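Local coordinates for protein CD1-2 antigen (Gallus gallus, PDB 3DBX) that probably presents lipid antigens at the cell surface, as an MHC class I-like glycoprotein of the CD1 family, at residues R182-L185 and E186-V189. Sequence-based numbering, arbitrary orientation.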
loop_
_atom_site.group_PDB
_atom_site.type_symbol
_atom_site.label_atom_id
_atom_site.label_comp_id
_atom_site.label_asym_id
_atom_site.label_seq_id
_atom_site.Cartn_x
_atom_site.Cartn_y
_atom_site.Cartn_z
ATOM N N ARG A 182 18.219 -7.871 7.341
ATOM C CA ARG A 182 18.861 -6.719 6.702
ATOM C C ARG A 182 18.969 -6.808 5.185
ATOM O O ARG A 182 18.970 -5.785 4.508
ATOM C CB ARG A 182 20.201 -6.384 7.325
ATOM C CG ARG A 182 20.057 -5.818 8.719
ATOM C CD ARG A 182 21.344 -5.141 9.202
ATOM N NE ARG A 182 22.270 -6.080 9.770
ATOM C CZ ARG A 182 23.567 -5.862 9.939
ATOM N NH1 ARG A 182 24.133 -4.719 9.545
ATOM N NH2 ARG A 182 24.296 -6.816 10.483
ATOM N N THR A 183 19.016 -8.032 4.666
ATOM C CA THR A 183 19.052 -8.288 3.224
ATOM C C THR A 183 17.912 -7.576 2.457
ATOM O O THR A 183 18.090 -7.128 1.331
ATOM C CB THR A 183 19.137 -9.812 2.918
ATOM O OG1 THR A 183 19.381 -10.004 1.527
ATOM C CG2 THR A 183 17.860 -10.542 3.308
ATOM N N ASP A 184 16.754 -7.475 3.098
ATOM C CA ASP A 184 15.610 -6.686 2.602
ATOM C C ASP A 184 15.501 -5.283 3.221
ATOM O O ASP A 184 15.269 -4.281 2.517
ATOM C CB ASP A 184 14.329 -7.477 2.853
ATOM C CG ASP A 184 13.929 -8.302 1.663
ATOM O OD1 ASP A 184 13.589 -7.688 0.616
ATOM O OD2 ASP A 184 13.955 -9.531 1.766
ATOM N N LEU A 185 15.663 -5.209 4.541
ATOM C CA LEU A 185 15.533 -3.926 5.248
ATOM C C LEU A 185 16.655 -2.911 4.977
ATOM O O LEU A 185 16.408 -1.694 5.063
ATOM C CB LEU A 185 15.369 -4.155 6.751
ATOM C CG LEU A 185 14.269 -5.156 7.142
ATOM C CD1 LEU A 185 14.435 -5.610 8.583
ATOM C CD2 LEU A 185 12.882 -4.551 6.905
ATOM N N GLU A 186 17.882 -3.367 4.664
ATOM C CA GLU A 186 18.936 -2.409 4.284
ATOM C C GLU A 186 19.344 -2.387 2.801
ATOM O O GLU A 186 20.404 -1.878 2.469
ATOM C CB GLU A 186 20.178 -2.546 5.183
ATOM C CG GLU A 186 19.898 -2.280 6.652
ATOM C CD GLU A 186 21.103 -2.515 7.543
ATOM O OE1 GLU A 186 22.257 -2.699 7.039
ATOM O OE2 GLU A 186 20.889 -2.495 8.784
ATOM N N ARG A 187 18.505 -2.933 1.929
ATOM C CA ARG A 187 18.740 -2.932 0.504
ATOM C C ARG A 187 18.603 -1.472 0.061
ATOM O O ARG A 187 17.780 -0.727 0.613
ATOM C CB ARG A 187 17.708 -3.825 -0.219
ATOM C CG ARG A 187 17.825 -3.823 -1.771
ATOM C CD ARG A 187 16.835 -4.826 -2.452
ATOM N NE ARG A 187 15.473 -4.601 -1.951
ATOM C CZ ARG A 187 14.462 -4.075 -2.650
ATOM N NH1 ARG A 187 14.589 -3.760 -3.926
ATOM N NH2 ARG A 187 13.295 -3.931 -2.057
ATOM N N ARG A 188 19.442 -1.063 -0.891
ATOM C CA ARG A 188 19.413 0.302 -1.460
ATOM C C ARG A 188 19.598 0.140 -2.950
ATOM O O ARG A 188 20.584 -0.471 -3.392
ATOM C CB ARG A 188 20.544 1.176 -0.855
ATOM C CG ARG A 188 20.455 1.225 0.675
ATOM C CD ARG A 188 21.514 2.037 1.365
ATOM N NE ARG A 188 22.813 1.344 1.406
ATOM C CZ ARG A 188 23.605 1.243 2.477
ATOM N NH1 ARG A 188 23.238 1.771 3.652
ATOM N NH2 ARG A 188 24.766 0.598 2.375
ATOM N N VAL A 189 18.641 0.658 -3.728
ATOM C CA VAL A 189 18.732 0.637 -5.187
ATOM C C VAL A 189 18.485 2.070 -5.676
ATOM O O VAL A 189 17.415 2.615 -5.422
ATOM C CB VAL A 189 17.610 -0.235 -5.808
ATOM C CG1 VAL A 189 17.748 -0.197 -7.270
ATOM C CG2 VAL A 189 17.717 -1.702 -5.307
HETATM O O HOH W 1 13.685 -4.810 0.385
#
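Arg182 and Glu186, one helical turn apart, are joined by backbone and side chain alike. The amide of Glu186 donates to Arg182 O at 2.7 Å, closing the single turn of helix 182-185 before the chain leaves helical geometry at Glu186. Beyond it the two side chains run side by side in the same direction. The bend at chi3 (-84°) turns the Arg182 guanidinium so that its edge faces Glu186 OE1. Arg182 NH1 and Glu186 OE1 form a long salt bridge of 3.7 Å, a length consistent with a loose charge pairing at the surface; the close fit of the two chains is doubtful in the model.

A second link passes through water. One molecule donates to both Asp184 O (2.7 Å) and Asp184 OD1 (2.9 Å). The same water accepts from Arg187 NH2 at 2.6 Å, and its oxygen lies in the plane of that guanidinium, at the edge. With CG anti to the backbone N (chi1 177°) and a bend at chi3, Arg187 reaches this water, while its CB rests 3.7 Å from Thr183 O.

Further out, Arg187 NH2 also hydrogen-bonds Leu247 O, and the guanidinium makes a cation-pi contact with Tyr215; Asp184 OD2 has a weak hydrogen bond from Trp56. The short helix follows the long helix 156-180 of the MHC-like platform and turns into the linker leading to strand 192-200 of the immunoglobulin domain.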